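Local structure of ankyrin repeat and SAM domain-containing protein 3 (Homo sapiens, 4NL9) at residues 7-10 with 11-15; 19-22 with 23-26; 32-35 with 36-40; 43-47 with 48-52. The protein may take part in vasopressin signalling in the kidney, and mediates homo-oligomerization through its SAM domain, the part described here. The protein carries 1 engineered substitution. One frame throughout, in Å; residues are numbered along the deposited sequence.

Contact 1: 7-10 with 11-15; sequences GPQD and LAALL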
loop_
_atom_site.group_PDB
_atom_site.type_symbol
_atom_site.label_atom_id
_atom_site.label_comp_id
_atom_site.label_asym_id
_atom_site.label_seq_id
_atom_site.Cartn_x
_atom_site.Cartn_y
_atom_site.Cartn_z
ATOM N N GLY A 7 -16.146 -11.403 5.322
ATOM C CA GLY A 7 -15.513 -10.656 4.252
ATOM C C GLY A 7 -16.422 -9.571 3.713
ATOM O O GLY A 7 -17.600 -9.506 4.064
ATOM N N PRO A 8 -15.873 -8.703 2.855
ATOM C CA PRO A 8 -16.672 -7.668 2.190
ATOM C C PRO A 8 -17.734 -8.300 1.293
ATOM O O PRO A 8 -17.492 -9.350 0.697
ATOM C CB PRO A 8 -15.637 -6.913 1.345
ATOM C CG PRO A 8 -14.498 -7.866 1.179
ATOM C CD PRO A 8 -14.457 -8.661 2.452
ATOM N N GLN A 9 -18.898 -7.663 1.205
ATOM C CA GLN A 9 -20.012 -8.186 0.422
ATOM C C GLN A 9 -19.785 -8.011 -1.079
ATOM O O GLN A 9 -20.231 -8.827 -1.885
ATOM C CB GLN A 9 -21.319 -7.496 0.826
ATOM C CG GLN A 9 -21.396 -7.108 2.298
ATOM C CD GLN A 9 -20.758 -5.755 2.590
ATOM O OE1 GLN A 9 -19.723 -5.670 3.257
ATOM N NE2 GLN A 9 -21.379 -4.688 2.091
ATOM N N ASP A 10 -19.096 -6.935 -1.447
ATOM C CA ASP A 10 -18.839 -6.625 -2.852
ATOM C C ASP A 10 -17.558 -5.810 -2.990
ATOM O O ASP A 10 -16.892 -5.504 -1.997
ATOM C CB ASP A 10 -20.040 -5.925 -3.519
ATOM C CG ASP A 10 -20.458 -4.628 -2.822
ATOM O OD1 ASP A 10 -19.668 -4.008 -2.089
ATOM O OD2 ASP A 10 -21.611 -4.203 -3.040
ATOM N N LEU A 11 -17.190 -5.466 -4.217
ATOM C CA LEU A 11 -15.927 -4.776 -4.414
ATOM C C LEU A 11 -15.924 -3.400 -3.748
ATOM O O LEU A 11 -14.937 -3.013 -3.134
ATOM C CB LEU A 11 -15.597 -4.650 -5.903
ATOM C CG LEU A 11 -14.256 -3.992 -6.227
ATOM C CD1 LEU A 11 -13.063 -4.687 -5.532
ATOM C CD2 LEU A 11 -14.066 -3.965 -7.736
ATOM N N ALA A 12 -17.037 -2.677 -3.857
ATOM C CA ALA A 12 -17.112 -1.357 -3.237
ATOM C C ALA A 12 -16.840 -1.467 -1.740
ATOM O O ALA A 12 -16.138 -0.642 -1.174
ATOM C CB ALA A 12 -18.465 -0.726 -3.498
ATOM N N ALA A 13 -17.368 -2.517 -1.116
ATOM C CA ALA A 13 -17.156 -2.718 0.313
ATOM C C ALA A 13 -15.685 -2.951 0.650
ATOM O O ALA A 13 -15.163 -2.399 1.617
ATOM C CB ALA A 13 -18.024 -3.865 0.830
ATOM N N LEU A 14 -15.010 -3.760 -0.161
ATOM C CA LEU A 14 -13.596 -4.014 0.053
ATOM C C LEU A 14 -12.796 -2.725 -0.101
ATOM O O LEU A 14 -11.994 -2.390 0.758
ATOM C CB LEU A 14 -13.079 -5.105 -0.904
ATOM C CG LEU A 14 -11.634 -5.586 -0.712
ATOM C CD1 LEU A 14 -11.464 -7.018 -1.205
ATOM C CD2 LEU A 14 -10.641 -4.682 -1.455
ATOM N N LEU A 15 -13.004 -2.021 -1.212
ATOM C CA LEU A 15 -12.261 -0.794 -1.483
ATOM C C LEU A 15 -12.514 0.269 -0.411
ATOM O O LEU A 15 -11.601 1.013 -0.044
ATOM C CB LEU A 15 -12.607 -0.262 -2.883
ATOM C CG LEU A 15 -12.167 -1.172 -4.036
ATOM C CD1 LEU A 15 -12.519 -0.570 -5.386
ATOM C CD2 LEU A 15 -10.678 -1.476 -3.963
#
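D10 reaches forward to A13 with one carboxylate oxygen: OD1 accepts from A13 N at 2.9 Å, the amide arriving nearly along the carboxylate C-O bond. The first torsion makes this possible, since chi1 of 57° sets CG between the backbone N and the carbonyl carbon and turns the short acid toward the amides of the first turn. The same residue anchors that turn through its main chain, where D10 O accepts a hydrogen bond from L14 N at 3.2 Å. D10 is thus the N-cap of helix 11-17, the first helix of the SAM domain bundle, and its negative charge would also suit the positive end of the helix dipole. With a methyl group at A13 the exchange runs one way: no side chain can answer back to complete a capping box. P8 CB and Q9 OE1 both touch that methyl, at 3.9 and 3.5 Å from A13 CB. P8, which has no N-H and a stiff backbone, suits the extended lead-in to the helix. It points the same way as L14, side by side with it, P8 CG 3.7 Å from L14 CB, and its ring also packs on W66.

Contact 2: 19-22 with 23-26; sequences GCLK and YLQV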
loop_
_atom_site.group_PDB
_atom_site.type_symbol
_atom_site.label_atom_id
_atom_site.label_comp_id
_atom_site.label_asym_id
_atom_site.label_seq_id
_atom_site.Cartn_x
_atom_site.Cartn_y
_atom_site.Cartn_z
ATOM N N GLY A 19 -9.722 2.252 1.941
ATOM C CA GLY A 19 -9.617 3.639 1.521
ATOM C C GLY A 19 -9.238 3.807 0.062
ATOM O O GLY A 19 -8.484 4.709 -0.305
ATOM N N CYS A 20 -9.778 2.940 -0.783
ATOM C CA CYS A 20 -9.420 2.946 -2.193
ATOM C C CYS A 20 -10.616 3.106 -3.129
ATOM O O CYS A 20 -10.565 2.687 -4.289
ATOM C CB CYS A 20 -8.652 1.671 -2.539
ATOM S SG CYS A 20 -6.932 1.677 -1.937
ATOM N N LEU A 21 -11.682 3.740 -2.647
ATOM C CA LEU A 21 -12.866 3.916 -3.490
ATOM C C LEU A 21 -12.603 4.803 -4.709
ATOM O O LEU A 21 -13.363 4.775 -5.680
ATOM C CB LEU A 21 -14.074 4.420 -2.692
ATOM C CG LEU A 21 -14.861 3.320 -1.980
ATOM C CD1 LEU A 21 -15.876 3.957 -1.053
ATOM C CD2 LEU A 21 -15.554 2.345 -2.949
ATOM N N LYS A 22 -11.516 5.573 -4.680
ATOM C CA LYS A 22 -11.152 6.362 -5.851
ATOM C C LYS A 22 -10.847 5.480 -7.070
ATOM O O LYS A 22 -10.808 5.976 -8.193
ATOM C CB LYS A 22 -9.964 7.287 -5.549
ATOM C CG LYS A 22 -8.682 6.533 -5.260
ATOM C CD LYS A 22 -7.548 7.471 -4.846
ATOM C CE LYS A 22 -6.933 8.162 -6.051
ATOM N NZ LYS A 22 -5.668 8.874 -5.688
ATOM N N TYR A 23 -10.648 4.175 -6.856
ATOM C CA TYR A 23 -10.368 3.252 -7.957
ATOM C C TYR A 23 -11.557 2.376 -8.371
ATOM O O TYR A 23 -11.443 1.563 -9.298
ATOM C CB TYR A 23 -9.145 2.376 -7.652
ATOM C CG TYR A 23 -7.901 3.205 -7.482
ATOM C CD1 TYR A 23 -7.296 3.808 -8.583
ATOM C CD2 TYR A 23 -7.361 3.427 -6.226
ATOM C CE1 TYR A 23 -6.172 4.594 -8.434
ATOM C CE2 TYR A 23 -6.237 4.198 -6.067
ATOM C CZ TYR A 23 -5.648 4.777 -7.170
ATOM O OH TYR A 23 -4.536 5.562 -6.984
ATOM N N LEU A 24 -12.695 2.548 -7.707
ATOM C CA LEU A 24 -13.825 1.661 -7.973
ATOM C C LEU A 24 -14.282 1.727 -9.432
ATOM O O LEU A 24 -14.520 0.701 -10.059
ATOM C CB LEU A 24 -14.997 1.973 -7.034
ATOM C CG LEU A 24 -16.289 1.178 -7.286
ATOM C CD1 LEU A 24 -16.095 -0.324 -7.052
ATOM C CD2 LEU A 24 -17.441 1.701 -6.439
ATOM N N GLN A 25 -14.403 2.930 -9.983
ATOM C CA GLN A 25 -14.922 3.044 -11.344
ATOM C C GLN A 25 -13.947 2.493 -12.389
ATOM O O GLN A 25 -14.370 2.012 -13.437
ATOM C CB GLN A 25 -15.355 4.480 -11.659
ATOM C CG GLN A 25 -16.496 4.956 -10.762
ATOM C CD GLN A 25 -17.318 6.086 -11.367
ATOM O OE1 GLN A 25 -16.774 7.056 -11.896
ATOM N NE2 GLN A 25 -18.640 5.960 -11.288
ATOM N N VAL A 26 -12.651 2.532 -12.095
ATOM C CA VAL A 26 -11.681 1.893 -12.975
ATOM C C VAL A 26 -11.948 0.390 -13.057
ATOM O O VAL A 26 -11.976 -0.193 -14.149
ATOM C CB VAL A 26 -10.235 2.169 -12.535
ATOM C CG1 VAL A 26 -9.283 1.277 -13.281
ATOM C CG2 VAL A 26 -9.877 3.621 -12.787
HETATM O O HOH W 1 -12.136 4.993 -10.555
#
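A water molecule bridges K22 and V26, donating to K22 O and accepting from V26 N, each at 2.9 Å. It takes the place of a direct bond between residues four apart, just where the chain passes from a 3-10 turn into helix 24-29. The turn itself is tied by bonds three residues apart, the spacing of a 3-10 turn: Y23 N to C20 O at 3.0 Å, nearly straight, and L24 N to L21 O at 3.1 Å.

The side chains of K22 and Y23 run alongside each other. A first torsion of 66° places K22 CG between the backbone N and the carbonyl carbon, from where it lies over one face of the Y23 ring, offset toward the rim; this CH-pi contact measures 3.8 Å from CG to the ring centroid, 26° off the normal. A bend at chi3 then carries the lysine chain on toward the phenol, K22 CE lying 3.7 Å from Y23 OH. The long aliphatic stem thus finds a flat surface, while beyond this contact K22 NZ forms a salt bridge with an acidic side chain of the other protein chain in the assembly. An alanine in place of Y23 would probably leave the lysine stem without its platform and less restrained on the way to that partner.

L21 and L24 also lie side by side, with L21 CD2 and L24 CD2 4.0 Å apart, and both lean on L15 of helix 11-17. C20 and Y23 pack on M59 of helix 53-65.

Contact 3: 32-35 with 36-40; sequences VDLR and EFLTL. Engineered in segment 36-40: E36 (natural residue Ile).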
loop_
_atom_site.group_PDB
_atom_site.type_symbol
_atom_site.label_atom_id
_atom_site.label_comp_id
_atom_site.label_asym_id
_atom_site.label_seq_id
_atom_site.Cartn_x
_atom_site.Cartn_y
_atom_site.Cartn_z
ATOM N N VAL A 32 -14.566 -5.765 -13.582
ATOM C CA VAL A 32 -13.953 -6.477 -12.472
ATOM C C VAL A 32 -14.827 -6.334 -11.230
ATOM O O VAL A 32 -14.951 -5.240 -10.673
ATOM C CB VAL A 32 -12.543 -5.927 -12.165
ATOM C CG1 VAL A 32 -11.973 -6.568 -10.886
ATOM C CG2 VAL A 32 -11.606 -6.158 -13.352
ATOM N N ASP A 33 -15.462 -7.428 -10.822
ATOM C CA ASP A 33 -16.210 -7.453 -9.573
ATOM C C ASP A 33 -15.333 -8.016 -8.461
ATOM O O ASP A 33 -14.142 -8.253 -8.670
ATOM C CB ASP A 33 -17.476 -8.303 -9.725
ATOM C CG ASP A 33 -17.179 -9.766 -10.023
ATOM O OD1 ASP A 33 -16.066 -10.094 -10.495
ATOM O OD2 ASP A 33 -18.062 -10.611 -9.771
ATOM N N LEU A 34 -15.923 -8.238 -7.293
ATOM C CA LEU A 34 -15.179 -8.767 -6.146
ATOM C C LEU A 34 -14.511 -10.102 -6.436
ATOM O O LEU A 34 -13.330 -10.280 -6.154
ATOM C CB LEU A 34 -16.077 -8.888 -4.918
ATOM C CG LEU A 34 -15.375 -9.430 -3.670
ATOM C CD1 LEU A 34 -14.207 -8.543 -3.246
ATOM C CD2 LEU A 34 -16.380 -9.573 -2.533
ATOM N N ARG A 35 -15.254 -11.032 -7.023
ATOM C CA ARG A 35 -14.698 -12.349 -7.324
ATOM C C ARG A 35 -13.459 -12.254 -8.219
ATOM O O ARG A 35 -12.425 -12.860 -7.918
ATOM C CB ARG A 35 -15.766 -13.222 -7.971
ATOM C CG ARG A 35 -15.315 -14.638 -8.232
ATOM C CD ARG A 35 -16.519 -15.502 -8.574
ATOM N NE ARG A 35 -16.168 -16.640 -9.416
ATOM C CZ ARG A 35 -16.192 -16.615 -10.746
ATOM N NH1 ARG A 35 -16.547 -15.506 -11.381
ATOM N NH2 ARG A 35 -15.859 -17.696 -11.440
ATOM N N GLU A 36 -13.545 -11.483 -9.300
ATOM C CA GLU A 36 -12.395 -11.321 -10.179
ATOM C C GLU A 36 -11.274 -10.562 -9.481
ATOM O O GLU A 36 -10.107 -10.891 -9.650
ATOM C CB GLU A 36 -12.772 -10.632 -11.495
ATOM C CG GLU A 36 -11.577 -10.471 -12.427
ATOM C CD GLU A 36 -11.934 -9.910 -13.790
ATOM O OE1 GLU A 36 -13.099 -9.519 -13.996
ATOM O OE2 GLU A 36 -11.035 -9.865 -14.660
ATOM N N PHE A 37 -11.625 -9.546 -8.701
ATOM C CA PHE A 37 -10.613 -8.768 -7.989
ATOM C C PHE A 37 -9.741 -9.673 -7.108
ATOM O O PHE A 37 -8.520 -9.512 -7.043
ATOM C CB PHE A 37 -11.294 -7.669 -7.152
ATOM C CG PHE A 37 -10.340 -6.862 -6.303
ATOM C CD1 PHE A 37 -9.668 -5.771 -6.839
ATOM C CD2 PHE A 37 -10.122 -7.202 -4.975
ATOM C CE1 PHE A 37 -8.795 -5.025 -6.061
ATOM C CE2 PHE A 37 -9.246 -6.462 -4.183
ATOM C CZ PHE A 37 -8.585 -5.369 -4.730
ATOM N N LEU A 38 -10.373 -10.641 -6.448
ATOM C CA LEU A 38 -9.669 -11.528 -5.528
ATOM C C LEU A 38 -8.769 -12.535 -6.230
ATOM O O LEU A 38 -8.012 -13.250 -5.563
ATOM C CB LEU A 38 -10.656 -12.223 -4.588
ATOM C CG LEU A 38 -11.383 -11.300 -3.607
ATOM C CD1 LEU A 38 -12.475 -12.050 -2.859
ATOM C CD2 LEU A 38 -10.416 -10.635 -2.610
ATOM N N THR A 39 -8.836 -12.578 -7.558
ATOM C CA THR A 39 -7.916 -13.402 -8.352
ATOM C C THR A 39 -6.735 -12.619 -8.937
ATOM O O THR A 39 -5.857 -13.212 -9.559
ATOM C CB THR A 39 -8.628 -14.098 -9.541
ATOM O OG1 THR A 39 -8.900 -13.149 -10.581
ATOM C CG2 THR A 39 -9.910 -14.781 -9.095
ATOM N N LEU A 40 -6.707 -11.299 -8.757
ATOM C CA LEU A 40 -5.701 -10.486 -9.441
ATOM C C LEU A 40 -4.357 -10.557 -8.758
ATOM O O LEU A 40 -4.277 -10.652 -7.545
ATOM C CB LEU A 40 -6.132 -9.020 -9.511
ATOM C CG LEU A 40 -7.436 -8.788 -10.264
ATOM C CD1 LEU A 40 -7.794 -7.315 -10.194
ATOM C CD2 LEU A 40 -7.313 -9.248 -11.711
#
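After the N-cap D33 the backbone winds into the short helix that begins at L34, in which F37 N bonds to D33 O at 2.8 Å and L38 N to L34 O at 3.0 Å; a type I turn from F37 to L40 leads on from it. D33 caps the start, its OD1 accepting from E36 N at 3.1 Å, with the amide coming from above the carboxylate plane; a short acid can reach an amide three residues on. V32, just before the cap, spreads its two branches. CG1, anti to the backbone N (chi1 173°), packs 4.0 Å from F37 CB and 4.3 Å from L40 CD1, whereas CG2 lies 3.7 Å from OE1 of E36, an engineered glutamate whose extended chain crosses the valine at about a right angle. V32 also packs on F27. An alanine in place of V32 would probably open a gap beside F37 and leave L40 and F27 short of a neighbour. Farther along, L34 CD1 meets L38 CD1 at 3.9 Å, a pair one helical turn apart that also covers L14. At the exit E36 O is held twice, by T39 N and by T39 OG1, the hydroxyl bonding in the carbonyl plane on a lone pair at 2.7 Å. F37, edge-to-face with F27, reaches into the core between the helices, as a large aromatic can from the short third helix of a SAM domain.

Contact 4: 43-47 with 48-52; sequences SDLKE and IGITL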
loop_
_atom_site.group_PDB
_atom_site.type_symbol
_atom_site.label_atom_id
_atom_site.label_comp_id
_atom_site.label_asym_id
_atom_site.label_seq_id
_atom_site.Cartn_x
_atom_site.Cartn_y
_atom_site.Cartn_z
ATOM N N SER A 43 0.816 -7.406 -10.741
ATOM C CA SER A 43 0.983 -6.859 -12.080
ATOM C C SER A 43 -0.352 -6.673 -12.815
ATOM O O SER A 43 -0.467 -5.812 -13.697
ATOM C CB SER A 43 1.971 -7.694 -12.906
ATOM O OG SER A 43 1.440 -8.971 -13.236
ATOM N N ASP A 44 -1.353 -7.481 -12.464
ATOM C CA ASP A 44 -2.715 -7.273 -12.970
ATOM C C ASP A 44 -3.260 -5.928 -12.506
ATOM O O ASP A 44 -3.908 -5.212 -13.272
ATOM C CB ASP A 44 -3.675 -8.365 -12.487
ATOM C CG ASP A 44 -3.396 -9.727 -13.098
ATOM O OD1 ASP A 44 -2.844 -9.806 -14.218
ATOM O OD2 ASP A 44 -3.778 -10.726 -12.457
ATOM N N LEU A 45 -3.015 -5.596 -11.241
ATOM C CA LEU A 45 -3.473 -4.331 -10.693
ATOM C C LEU A 45 -2.781 -3.157 -11.386
ATOM O O LEU A 45 -3.418 -2.162 -11.757
ATOM C CB LEU A 45 -3.228 -4.300 -9.185
ATOM C CG LEU A 45 -4.096 -5.276 -8.372
ATOM C CD1 LEU A 45 -3.534 -5.428 -6.972
ATOM C CD2 LEU A 45 -5.569 -4.833 -8.327
ATOM N N LYS A 46 -1.469 -3.282 -11.578
ATOM C CA LYS A 46 -0.715 -2.241 -12.261
ATOM C C LYS A 46 -1.246 -2.036 -13.688
ATOM O O LYS A 46 -1.465 -0.907 -14.124
ATOM C CB LYS A 46 0.772 -2.605 -12.256
ATOM C CG LYS A 46 1.676 -1.555 -12.853
ATOM C CD LYS A 46 3.115 -2.020 -12.727
ATOM C CE LYS A 46 4.058 -1.095 -13.449
ATOM N NZ LYS A 46 5.468 -1.513 -13.160
ATOM N N GLU A 47 -1.492 -3.137 -14.389
ATOM C CA GLU A 47 -1.994 -3.104 -15.758
ATOM C C GLU A 47 -3.361 -2.413 -15.906
ATOM O O GLU A 47 -3.637 -1.783 -16.933
ATOM C CB GLU A 47 -2.062 -4.546 -16.275
ATOM C CG GLU A 47 -2.522 -4.722 -17.697
ATOM C CD GLU A 47 -2.632 -6.195 -18.076
ATOM O OE1 GLU A 47 -3.174 -7.001 -17.278
ATOM O OE2 GLU A 47 -2.166 -6.543 -19.175
ATOM N N ILE A 48 -4.209 -2.550 -14.889
ATOM C CA ILE A 48 -5.542 -1.920 -14.871
ATOM C C ILE A 48 -5.453 -0.403 -14.613
ATOM O O ILE A 48 -6.350 0.365 -14.987
ATOM C CB ILE A 48 -6.445 -2.623 -13.815
ATOM C CG1 ILE A 48 -6.829 -4.025 -14.289
ATOM C CG2 ILE A 48 -7.717 -1.833 -13.520
ATOM C CD1 ILE A 48 -7.425 -4.904 -13.189
ATOM N N GLY A 49 -4.362 0.037 -13.980
ATOM C CA GLY A 49 -4.183 1.448 -13.704
ATOM C C GLY A 49 -3.928 1.783 -12.247
ATOM O O GLY A 49 -3.938 2.956 -11.870
ATOM N N ILE A 50 -3.697 0.767 -11.418
ATOM C CA ILE A 50 -3.334 1.029 -10.028
ATOM C C ILE A 50 -1.817 1.160 -10.004
ATOM O O ILE A 50 -1.104 0.210 -9.687
ATOM C CB ILE A 50 -3.810 -0.081 -9.051
ATOM C CG1 ILE A 50 -5.241 -0.542 -9.363
ATOM C CG2 ILE A 50 -3.728 0.408 -7.603
ATOM C CD1 ILE A 50 -6.272 0.583 -9.450
ATOM N N THR A 51 -1.332 2.341 -10.385
ATOM C CA THR A 51 0.095 2.508 -10.659
ATOM C C THR A 51 0.898 2.981 -9.466
ATOM O O THR A 51 2.127 2.864 -9.481
ATOM C CB THR A 51 0.351 3.477 -11.835
ATOM O OG1 THR A 51 0.045 4.823 -11.446
ATOM C CG2 THR A 51 -0.485 3.093 -13.043
ATOM N N LEU A 52 0.234 3.476 -8.431
ATOM C CA LEU A 52 0.949 3.984 -7.256
ATOM C C LEU A 52 1.188 2.909 -6.206
ATOM O O LEU A 52 0.372 1.995 -6.025
ATOM C CB LEU A 52 0.198 5.160 -6.652
ATOM C CG LEU A 52 -0.140 6.282 -7.633
ATOM C CD1 LEU A 52 -0.927 7.372 -6.934
ATOM C CD2 LEU A 52 1.143 6.861 -8.242
#
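L45 and I50 touch at their CB atoms, 4.3 Å apart, where a Schellman motif ends helix 42-48. This apolar pairing flanks the two bonds that define the motif, I50 N to L45 O at 3.0 Å and G49 N to K46 O at 3.1 Å. L45 O also receives weak bonds from I48 N and G49 N, so one carbonyl collects the last amides of the helix. I50 settles against this oxygen: its CB and CG1 both lie 3.4 Å from L45 O and would probably screen it from water. I48 turns another way. With CG1 anti to the carbonyl carbon (chi1 -71°), it lies back along the helix over D44 O, at 3.3 Å from CG1, and the side chain also packs on V26, F27 and L40. Between the two isoleucines G49 reverses the chain at phi 125°, where a side chain would be jammed against I48 O. L45 and I50 pack on F27 and M59 in the core, apolar surroundings that suit their hydrocarbon side chains. I50, at the centre of an inverse gamma turn, has a buried carbonyl oxygen with no hydrogen-bond partner; the CA-H of K46 points at it, K46 CA being 3.6 Å from I50 O.

In the fold
The four contacts follow one another along the chain, none nested in another and none crossing. Contact 1 opens helix 11-17, and contact 2 turns the chain from the end of that helix into helix 24-29; they meet where L15 O lies 2.8 Å from C20 N, probably hydrogen-bonded. Contact 3 spans the start of helix 34-37 and the turn that follows, returning to contact 1 through L11 and L14, which pack on F37. Contact 4 closes helix 42-48 and leads toward helix 53-65; L40 and F37 join it to contact 3 through L45, and Y23 and V26 join it to contact 2. Contacts 1 and 4 lie about 19 Å apart, centre to centre, on opposite sides of the five-helix SAM domain.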